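Local coordinates for Thiol:disulfide interchange protein (Proteus mirabilis, PDB 4OD7) that probably introduces disulfide bonds into proteins folding in the periplasm, as a thioredoxin-fold oxidoreductase of the DsbA family, at residues A[30-33]-A[34-37]; A[45-48]-A[49-53]; A[93-96]-A[97-101]; A[105-108]-A[109-113]. The protein carries 1 engineered substitution. One frame throughout, in Å; residues are numbered along the deposited sequence.

Interaction 1. Residues A[30-33]-A[34-37]; sequences FYSP and HCYQ. Engineered in segment 30-33: Ser32 (natural residue Cys).
Ser32 OG accepts the backbone N-H of Cys35 at 2.9 Å, with an N-H...O angle of 154°. This is an N-cap bond in the CXXC motif of a thioredoxin fold, at the start of helix 33-41. Ser32 is engineered; the natural residue is Cys, and the natural pair forms the redox-active disulfide. That disulfide is absent here. The torsion of Ser32 (chi1 159°) sets OG opposite its own N and swings it over the first turn. OG lies 3.2 Å from Cys35 SG, and Ser32 CB is 3.6 Å from the same sulfur. The first turn is closed by two backbone bonds. Tyr36 N donates to Ser32 O at 3.2 Å, and Gln37 N donates to Pro33 O at 2.9 Å. Cys35 is buried, while His34 is partly exposed and its ring leads away from the turn. An acidic side chain of the bound peptide hydrogen-bonds Ser32 OG and His34 N, so the peptide sits directly on the helix start. Behind the motif, the loop packs on helix 86-99. At its far end, Phe30 N is hydrogen-bonded to His62 NE2, and Tyr31 OH to Leu69 N.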
loop_
_atom_site.group_PDB
_atom_site.type_symbol
_atom_site.label_atom_id
_atom_site.label_comp_id
_atom_site.label_asym_id
_atom_site.label_seq_id
_atom_site.Cartn_x
_atom_site.Cartn_y
_atom_site.Cartn_z
ATOM N N PHE A 30 -6.553 -0.697 4.710
ATOM C CA PHE A 30 -7.910 -0.571 4.224
ATOM C C PHE A 30 -8.743 0.247 5.179
ATOM O O PHE A 30 -9.773 0.773 4.799
ATOM C CB PHE A 30 -8.541 -1.911 4.046
ATOM C CG PHE A 30 -8.100 -2.607 2.808
ATOM C CD1 PHE A 30 -8.449 -2.094 1.549
ATOM C CD2 PHE A 30 -7.348 -3.784 2.881
ATOM C CE1 PHE A 30 -8.083 -2.744 0.374
ATOM C CE2 PHE A 30 -6.969 -4.439 1.711
ATOM C CZ PHE A 30 -7.325 -3.894 0.449
ATOM N N TYR A 31 -8.258 0.408 6.402
ATOM C CA TYR A 31 -8.943 1.224 7.415
ATOM C C TYR A 31 -8.679 2.717 7.365
ATOM O O TYR A 31 -9.441 3.481 7.887
ATOM C CB TYR A 31 -8.548 0.734 8.789
ATOM C CG TYR A 31 -9.235 -0.534 9.234
ATOM C CD1 TYR A 31 -10.503 -0.478 9.785
ATOM C CD2 TYR A 31 -8.625 -1.776 9.112
ATOM C CE1 TYR A 31 -11.129 -1.609 10.239
ATOM C CE2 TYR A 31 -9.267 -2.923 9.560
ATOM C CZ TYR A 31 -10.517 -2.818 10.116
ATOM O OH TYR A 31 -11.198 -3.896 10.584
ATOM N N SER A 32 -7.633 3.101 6.659
ATOM C CA SER A 32 -7.117 4.440 6.632
ATOM C C SER A 32 -7.851 5.344 5.605
ATOM O O SER A 32 -7.850 5.071 4.400
ATOM C CB SER A 32 -5.616 4.342 6.327
ATOM O OG SER A 32 -5.100 5.535 5.809
ATOM N N PRO A 33 -8.511 6.415 6.084
ATOM C CA PRO A 33 -9.122 7.295 5.100
ATOM C C PRO A 33 -8.098 7.930 4.190
ATOM O O PRO A 33 -8.357 8.092 3.029
ATOM C CB PRO A 33 -9.852 8.339 5.959
ATOM C CG PRO A 33 -10.060 7.686 7.242
ATOM C CD PRO A 33 -8.882 6.792 7.451
ATOM N N HIS A 34 -6.936 8.260 4.691
ATOM C CA HIS A 34 -5.893 8.794 3.838
ATOM C C HIS A 34 -5.436 7.775 2.765
ATOM O O HIS A 34 -5.114 8.142 1.666
ATOM C CB HIS A 34 -4.708 9.238 4.680
ATOM C CG HIS A 34 -4.924 10.540 5.404
ATOM N ND1 HIS A 34 -5.341 10.585 6.709
ATOM C CD2 HIS A 34 -4.775 11.826 5.023
ATOM C CE1 HIS A 34 -5.437 11.841 7.099
ATOM N NE2 HIS A 34 -5.117 12.614 6.088
ATOM N N CYS A 35 -5.371 6.501 3.077
ATOM C CA CYS A 35 -5.000 5.542 2.053
ATOM C C CYS A 35 -6.037 5.457 0.950
ATOM O O CYS A 35 -5.697 5.425 -0.224
ATOM C CB CYS A 35 -4.836 4.200 2.711
ATOM S SG CYS A 35 -3.350 4.092 3.587
ATOM N N TYR A 36 -7.302 5.519 1.328
ATOM C CA TYR A 36 -8.357 5.503 0.340
ATOM C C TYR A 36 -8.270 6.711 -0.544
ATOM O O TYR A 36 -8.275 6.660 -1.771
ATOM C CB TYR A 36 -9.729 5.461 1.019
ATOM C CG TYR A 36 -10.867 5.406 0.036
ATOM C CD1 TYR A 36 -11.080 4.299 -0.768
ATOM C CD2 TYR A 36 -11.694 6.492 -0.124
ATOM C CE1 TYR A 36 -12.092 4.276 -1.677
ATOM C CE2 TYR A 36 -12.718 6.474 -1.012
ATOM C CZ TYR A 36 -12.917 5.370 -1.784
ATOM O OH TYR A 36 -13.953 5.402 -2.684
ATOM N N GLN A 37 -8.185 7.839 0.114
ATOM C CA GLN A 37 -8.006 9.067 -0.604
ATOM C C GLN A 37 -6.776 9.037 -1.601
ATOM O O GLN A 37 -6.886 9.418 -2.731
ATOM C CB GLN A 37 -7.797 10.136 0.415
ATOM C CG GLN A 37 -8.885 11.060 0.810
ATOM C CD GLN A 37 -9.189 12.007 -0.292
ATOM O OE1 GLN A 37 -8.429 12.211 -1.209
ATOM N NE2 GLN A 37 -10.288 12.573 -0.210
#

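Interaction 2. Residues A[45-48]-A[49-53]; sequences NSTV and EKNVP
Asn45 and Glu49 make an i to i+4 side-chain contact within helix 44-51, in the thioredoxin fold of this protein. Asn45, Glu49 and Val52 touch strand 58-62; Val48 and Val52 touch helix 172-187. The side chains of Asn45 and Glu49 run side by side and point the same way, with amide and carboxylate planes 88° apart. Asn45 ND2 gives Glu49 OE2 a weak hydrogen bond of 3.1 Å, bent to 131°. With CG between the backbone N and the carbonyl carbon (chi1 66°), the Asn45 amide stands beside the Glu49 carboxylate. Its ND2 has a second weak bond, to Glu26 OE1. Glu26 OE2 also lies close to Glu49 OE2, so two like charges meet around one amide. The other oxygen, Glu49 OE1, takes a bond from a water at 3.1 Å, and that water also donates to Ser46 O. The carboxylate is thus tied back to the helix backbone.

Backbone bonds run beneath, from Glu49 N to Asn45 O and from Lys50 N to Ser46 O. Further along, Val48 O takes two donors. Asn51 N reaches it at 3.1 Å from above the carbonyl plane, and Val52 N adds a weak bond to the same oxygen. Asn51 ND2 bonds Ser180 OG of helix 172-187. Val48 and Val52 also meet each other, loosely, with Val48 CG1 4.4 Å from Val52 CG1.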
loop_
_atom_site.group_PDB
_atom_site.type_symbol
_atom_site.label_atom_id
_atom_site.label_comp_id
_atom_site.label_asym_id
_atom_site.label_seq_id
_atom_site.Cartn_x
_atom_site.Cartn_y
_atom_site.Cartn_z
ATOM N N ASN A 45 -0.553 6.149 -6.138
ATOM C CA ASN A 45 0.287 4.937 -6.321
ATOM C C ASN A 45 0.148 4.319 -7.718
ATOM O O ASN A 45 1.100 3.814 -8.279
ATOM C CB ASN A 45 -0.011 3.845 -5.300
ATOM C CG ASN A 45 -1.386 3.262 -5.451
ATOM O OD1 ASN A 45 -2.361 3.980 -5.559
ATOM N ND2 ASN A 45 -1.462 1.955 -5.534
ATOM N N SER A 46 -1.035 4.393 -8.288
ATOM C CA SER A 46 -1.229 3.861 -9.601
ATOM C C SER A 46 -0.554 4.745 -10.670
ATOM O O SER A 46 -0.014 4.213 -11.620
ATOM C CB SER A 46 -2.716 3.602 -9.828
ATOM O OG SER A 46 -3.470 4.696 -9.484
ATOM N N THR A 47 -0.572 6.061 -10.530
ATOM C CA THR A 47 0.157 6.936 -11.441
ATOM C C THR A 47 1.644 6.609 -11.389
ATOM O O THR A 47 2.314 6.513 -12.406
ATOM C CB THR A 47 -0.032 8.426 -11.078
ATOM O OG1 THR A 47 -1.393 8.790 -11.284
ATOM C CG2 THR A 47 0.847 9.353 -11.945
ATOM N N VAL A 48 2.112 6.375 -10.169
ATOM C CA VAL A 48 3.498 6.050 -9.891
ATOM C C VAL A 48 3.897 4.714 -10.525
ATOM O O VAL A 48 4.952 4.613 -11.161
ATOM C CB VAL A 48 3.739 6.010 -8.369
ATOM C CG1 VAL A 48 5.042 5.319 -8.019
ATOM C CG2 VAL A 48 3.707 7.420 -7.790
ATOM N N GLU A 49 3.050 3.710 -10.347
ATOM C CA GLU A 49 3.307 2.396 -10.878
ATOM C C GLU A 49 3.371 2.446 -12.404
ATOM O O GLU A 49 4.201 1.781 -13.012
ATOM C CB GLU A 49 2.211 1.420 -10.410
ATOM C CG GLU A 49 2.284 1.033 -8.941
ATOM C CD GLU A 49 0.933 0.648 -8.309
ATOM O OE1 GLU A 49 -0.045 0.430 -9.051
ATOM O OE2 GLU A 49 0.875 0.567 -7.064
ATOM N N LYS A 50 2.554 3.302 -13.008
ATOM C CA LYS A 50 2.519 3.452 -14.465
ATOM C C LYS A 50 3.747 4.168 -15.068
ATOM O O LYS A 50 3.972 4.099 -16.289
ATOM C CB LYS A 50 1.261 4.214 -14.875
ATOM C CG LYS A 50 0.002 3.382 -14.890
ATOM C CD LYS A 50 -1.212 4.185 -15.363
ATOM C CE LYS A 50 -2.149 3.342 -16.214
ATOM N NZ LYS A 50 -3.386 4.077 -16.559
ATOM N N ASN A 51 4.481 4.916 -14.241
ATOM C CA ASN A 51 5.497 5.822 -14.746
ATOM C C ASN A 51 6.929 5.439 -14.396
ATOM O O ASN A 51 7.853 6.025 -14.876
ATOM C CB ASN A 51 5.205 7.225 -14.222
ATOM C CG ASN A 51 4.036 7.885 -14.944
ATOM O OD1 ASN A 51 3.760 7.596 -16.102
ATOM N ND2 ASN A 51 3.360 8.790 -14.265
ATOM N N VAL A 52 7.107 4.443 -13.557
ATOM C CA VAL A 52 8.445 3.975 -13.191
ATOM C C VAL A 52 9.114 3.269 -14.382
ATOM O O VAL A 52 8.438 2.894 -15.338
ATOM C CB VAL A 52 8.424 3.047 -11.950
ATOM C CG1 VAL A 52 8.138 3.850 -10.707
ATOM C CG2 VAL A 52 7.419 1.910 -12.122
ATOM N N PRO A 53 10.448 3.145 -14.354
ATOM C CA PRO A 53 11.143 2.382 -15.389
ATOM C C PRO A 53 10.634 0.939 -15.492
ATOM O O PRO A 53 10.229 0.374 -14.480
ATOM C CB PRO A 53 12.582 2.393 -14.904
ATOM C CG PRO A 53 12.693 3.500 -14.039
ATOM C CD PRO A 53 11.395 3.637 -13.350
HETATM O O HOH W 1 -0.423 1.237 -12.011
#

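Interaction 3. Residues A[93-96]-A[97-101]; sequences LFKG and IQETQ
The Phe94 ring receives the Gln98 amide at its edge. Gln98 NE2 lies in the ring plane, 3.7 Å from Phe94 CD1, and the ring and amide planes are 67° apart. The two side chains lie side by side and point the same way. The extended Gln98 chain (chi2 -164°) carries NE2 past the ring to Phe30 O and Ser32 O, its hydrogen-bond partners. The Phe94 ring also meets Phe30 edge-to-face and touches Tyr36.

On the outer side of the helix, Lys95 NZ forms a salt bridge with Glu99 OE2 at 2.8 Å. The Lys95 chain is stretched until its last bond, where it turns (chi4 56°) and brings NZ to the carboxylate. Its CG lies 3.5 Å from Glu99 OE1, so the aliphatic part passes along the other oxygen. Thr100 CG2 lies close to NZ as well.

The backbone changes pitch at the end of helix 86-99, with a pi-type turn at 97-99. Lys95 O accepts Glu99 N at 2.8 Å and Thr100 N at 3.0 Å, from opposite faces of its plane. One residue earlier, Gln98 N makes a regular bond to Phe94 O at 2.8 Å. Thr100 OG1 has its stronger partner in Ser102 OG.

The chemistry divides the helix end into two sides. The outer ion pair is exposed, which probably limits its strength. The inner amide spends its N-H groups on one carbonyl just before the active-site motif and one within it, so it probably helps hold that loop in place.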
loop_
_atom_site.group_PDB
_atom_site.type_symbol
_atom_site.label_atom_id
_atom_site.label_comp_id
_atom_site.label_asym_id
_atom_site.label_seq_id
_atom_site.Cartn_x
_atom_site.Cartn_y
_atom_site.Cartn_z
ATOM N N LEU A 93 -12.903 -3.836 -0.634
ATOM C CA LEU A 93 -12.416 -3.946 0.710
ATOM C C LEU A 93 -12.387 -2.572 1.340
ATOM O O LEU A 93 -12.772 -2.409 2.475
ATOM C CB LEU A 93 -11.042 -4.567 0.706
ATOM C CG LEU A 93 -10.985 -6.064 0.347
ATOM C CD1 LEU A 93 -9.568 -6.422 0.190
ATOM C CD2 LEU A 93 -11.645 -6.987 1.348
ATOM N N PHE A 94 -11.923 -1.586 0.603
ATOM C CA PHE A 94 -12.011 -0.208 1.105
ATOM C C PHE A 94 -13.471 0.162 1.380
ATOM O O PHE A 94 -13.802 0.651 2.433
ATOM C CB PHE A 94 -11.432 0.803 0.109
ATOM C CG PHE A 94 -9.959 1.024 0.234
ATOM C CD1 PHE A 94 -9.412 1.567 1.368
ATOM C CD2 PHE A 94 -9.121 0.708 -0.819
ATOM C CE1 PHE A 94 -8.034 1.772 1.458
ATOM C CE2 PHE A 94 -7.751 0.915 -0.736
ATOM C CZ PHE A 94 -7.209 1.450 0.403
ATOM N N LYS A 95 -14.338 -0.125 0.429
ATOM C CA LYS A 95 -15.748 0.193 0.562
ATOM C C LYS A 95 -16.373 -0.492 1.772
ATOM O O LYS A 95 -17.069 0.145 2.559
ATOM C CB LYS A 95 -16.486 -0.169 -0.724
ATOM C CG LYS A 95 -17.957 -0.010 -0.621
ATOM C CD LYS A 95 -18.701 -0.491 -1.822
ATOM C CE LYS A 95 -20.176 -0.550 -1.451
ATOM N NZ LYS A 95 -20.689 0.745 -0.952
ATOM N N GLY A 96 -16.111 -1.780 1.931
ATOM C CA GLY A 96 -16.728 -2.520 2.995
ATOM C C GLY A 96 -16.231 -2.083 4.340
ATOM O O GLY A 96 -16.945 -2.134 5.294
ATOM N N ILE A 97 -15.013 -1.608 4.420
ATOM C CA ILE A 97 -14.522 -1.086 5.677
ATOM C C ILE A 97 -15.054 0.340 5.897
ATOM O O ILE A 97 -15.621 0.629 6.921
ATOM C CB ILE A 97 -12.980 -1.042 5.738
ATOM C CG1 ILE A 97 -12.378 -2.441 5.628
ATOM C CG2 ILE A 97 -12.527 -0.326 7.019
ATOM C CD1 ILE A 97 -12.609 -3.314 6.828
ATOM N N GLN A 98 -14.873 1.205 4.928
ATOM C CA GLN A 98 -15.058 2.608 5.173
ATOM C C GLN A 98 -16.355 3.231 4.753
ATOM O O GLN A 98 -16.749 4.246 5.311
ATOM C CB GLN A 98 -13.921 3.357 4.504
ATOM C CG GLN A 98 -12.671 2.988 5.147
ATOM C CD GLN A 98 -11.591 3.895 4.847
ATOM O OE1 GLN A 98 -11.778 5.109 4.886
ATOM N NE2 GLN A 98 -10.425 3.331 4.491
ATOM N N GLU A 99 -17.026 2.640 3.786
ATOM C CA GLU A 99 -18.202 3.241 3.179
ATOM C C GLU A 99 -19.464 2.661 3.790
ATOM O O GLU A 99 -20.383 3.389 4.122
ATOM C CB GLU A 99 -18.207 2.999 1.697
ATOM C CG GLU A 99 -19.343 3.687 1.007
ATOM C CD GLU A 99 -19.242 3.572 -0.480
ATOM O OE1 GLU A 99 -18.118 3.454 -0.989
ATOM O OE2 GLU A 99 -20.297 3.527 -1.138
ATOM N N THR A 100 -19.568 1.345 3.781
ATOM C CA THR A 100 -20.759 0.682 4.269
ATOM C C THR A 100 -20.523 0.068 5.634
ATOM O O THR A 100 -21.465 -0.172 6.348
ATOM C CB THR A 100 -21.242 -0.416 3.274
ATOM O OG1 THR A 100 -20.176 -1.320 2.977
ATOM C CG2 THR A 100 -21.646 0.200 1.966
ATOM N N GLN A 101 -19.275 -0.092 6.044
ATOM C CA GLN A 101 -18.971 -0.814 7.275
ATOM C C GLN A 101 -19.749 -2.117 7.343
ATOM O O GLN A 101 -20.306 -2.494 8.363
ATOM C CB GLN A 101 -19.256 0.043 8.498
ATOM C CG GLN A 101 -18.291 1.178 8.655
ATOM C CD GLN A 101 -18.642 2.358 7.804
ATOM O OE1 GLN A 101 -19.665 2.362 7.130
ATOM N NE2 GLN A 101 -17.781 3.366 7.806
#

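Interaction 4. Residues A[105-108]-A[109-113]; sequences SVDD and IRTTF
A capping box starts helix 106-115, with Ser105 at the N-cap and Asp108 three residues on. Across the first turn, Ile109 N donates to Ser105 O at 3.2 Å. The box itself is weakly bonded. Asp108 N reaches Ser105 OG at 3.3 Å, and Ser105 N reaches Asp108 OD2 at 3.1 Å. OD2 also accepts from Arg104 N. Asp108 OD1 also accepts from a water. A carboxylate at a helix start probably also gains from the helix dipole.

This helix belongs to the helical part inserted in the thioredoxin fold of DsbA proteins. Its inner row, with Ile109 and Phe113, faces helices 70-83 and 86-99. Its outer row is polar. There a second water joins Asp107 OD1 to Arg110 NH1, at 2.7 Å from each, and also bonds Thr111 OG1. The charged atoms themselves are too far apart for a salt bridge. The extended Arg110 chain (chi1 -178°) carries NE to Asp124, its salt-bridge partner. Further along, Asp108 O accepts two donors of Thr112, N at 2.9 Å and OG1 at 2.6 Å, from opposite faces of its plane. Thr112 OG1 lies beside its own backbone N (chi1 -55°), which turns the hydroxyl back to that carbonyl.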
loop_
_atom_site.group_PDB
_atom_site.type_symbol
_atom_site.label_atom_id
_atom_site.label_comp_id
_atom_site.label_asym_id
_atom_site.label_seq_id
_atom_site.Cartn_x
_atom_site.Cartn_y
_atom_site.Cartn_z
ATOM N N SER A 105 -16.530 -9.249 10.128
ATOM C CA SER A 105 -15.903 -10.489 10.578
ATOM C C SER A 105 -15.061 -11.094 9.474
ATOM O O SER A 105 -15.109 -10.613 8.363
ATOM C CB SER A 105 -16.950 -11.479 11.015
ATOM O OG SER A 105 -17.550 -11.998 9.870
ATOM N N VAL A 106 -14.294 -12.137 9.769
ATOM C CA VAL A 106 -13.488 -12.757 8.721
ATOM C C VAL A 106 -14.436 -13.388 7.687
ATOM O O VAL A 106 -14.074 -13.452 6.520
ATOM C CB VAL A 106 -12.469 -13.843 9.217
ATOM C CG1 VAL A 106 -11.418 -13.231 10.106
ATOM C CG2 VAL A 106 -13.148 -14.971 9.922
ATOM N N ASP A 107 -15.635 -13.841 8.078
ATOM C CA ASP A 107 -16.542 -14.384 7.077
ATOM C C ASP A 107 -16.932 -13.296 6.085
ATOM O O ASP A 107 -17.093 -13.549 4.902
ATOM C CB ASP A 107 -17.799 -14.997 7.700
ATOM C CG ASP A 107 -18.725 -15.653 6.634
ATOM O OD1 ASP A 107 -18.233 -16.566 5.945
ATOM O OD2 ASP A 107 -19.898 -15.259 6.455
ATOM N N ASP A 108 -17.095 -12.082 6.556
ATOM C CA ASP A 108 -17.396 -10.968 5.675
ATOM C C ASP A 108 -16.270 -10.658 4.683
ATOM O O ASP A 108 -16.499 -10.239 3.561
ATOM C CB ASP A 108 -17.699 -9.740 6.497
ATOM C CG ASP A 108 -18.959 -9.879 7.279
ATOM O OD1 ASP A 108 -19.859 -10.651 6.883
ATOM O OD2 ASP A 108 -19.060 -9.170 8.276
ATOM N N ILE A 109 -15.036 -10.805 5.121
ATOM C CA ILE A 109 -13.913 -10.665 4.202
ATOM C C ILE A 109 -14.057 -11.702 3.097
ATOM O O ILE A 109 -14.016 -11.374 1.919
ATOM C CB ILE A 109 -12.579 -10.814 4.906
ATOM C CG1 ILE A 109 -12.503 -9.816 6.061
ATOM C CG2 ILE A 109 -11.463 -10.564 3.921
ATOM C CD1 ILE A 109 -11.237 -9.855 6.872
ATOM N N ARG A 110 -14.266 -12.952 3.482
ATOM C CA ARG A 110 -14.526 -14.029 2.533
ATOM C C ARG A 110 -15.679 -13.719 1.567
ATOM O O ARG A 110 -15.523 -13.859 0.345
ATOM C CB ARG A 110 -14.802 -15.308 3.300
ATOM C CG ARG A 110 -15.050 -16.514 2.442
ATOM C CD ARG A 110 -15.136 -17.734 3.280
ATOM N NE ARG A 110 -15.328 -18.923 2.468
ATOM C CZ ARG A 110 -16.519 -19.366 2.075
ATOM N NH1 ARG A 110 -17.614 -18.677 2.362
ATOM N NH2 ARG A 110 -16.617 -20.481 1.362
ATOM N N THR A 111 -16.809 -13.256 2.096
ATOM C CA THR A 111 -17.961 -12.899 1.249
ATOM C C THR A 111 -17.580 -11.824 0.267
ATOM O O THR A 111 -18.021 -11.859 -0.853
ATOM C CB THR A 111 -19.169 -12.395 2.049
ATOM O OG1 THR A 111 -19.654 -13.451 2.887
ATOM C CG2 THR A 111 -20.254 -11.973 1.124
ATOM N N THR A 112 -16.763 -10.864 0.696
ATOM C CA THR A 112 -16.292 -9.785 -0.173
ATOM C C THR A 112 -15.500 -10.267 -1.395
ATOM O O THR A 112 -15.759 -9.850 -2.518
ATOM C CB THR A 112 -15.387 -8.812 0.637
ATOM O OG1 THR A 112 -16.097 -8.350 1.788
ATOM C CG2 THR A 112 -14.924 -7.616 -0.213
ATOM N N PHE A 113 -14.558 -11.171 -1.163
ATOM C CA PHE A 113 -13.790 -11.783 -2.241
ATOM C C PHE A 113 -14.747 -12.499 -3.219
ATOM O O PHE A 113 -14.660 -12.290 -4.427
ATOM C CB PHE A 113 -12.763 -12.741 -1.686
ATOM C CG PHE A 113 -11.471 -12.058 -1.264
ATOM C CD1 PHE A 113 -10.303 -12.206 -1.996
ATOM C CD2 PHE A 113 -11.435 -11.227 -0.168
ATOM C CE1 PHE A 113 -9.130 -11.574 -1.607
ATOM C CE2 PHE A 113 -10.229 -10.605 0.231
ATOM C CZ PHE A 113 -9.104 -10.765 -0.493
HETATM O O HOH W 2 -18.170 -16.210 3.303
HETATM O O HOH W 3 -20.638 -10.738 4.530
#

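How the interactions relate
Interaction 1 holds the active-site motif and touches the bound peptide. Interaction 3 is its direct neighbour, with centres about 10 Å apart. Besides the bonds of Gln98, Phe30 CZ packs on Leu93 CD1 at 3.4 Å. Leu93 also leads outward to interaction 4, since its CD2 lies 3.7 Å from Thr112 CG2. Interactions 3 and 4 have centres about 12 Å apart, so packing runs from 30-37 through 93-101 to 105-113. Interaction 4 does not touch interaction 1; their nearest atoms are about 7 Å apart. Interaction 2 lies on the helix after that of interaction 1. Their nearest atoms are about 6 Å apart without touching, though the centres are about 19 Å apart.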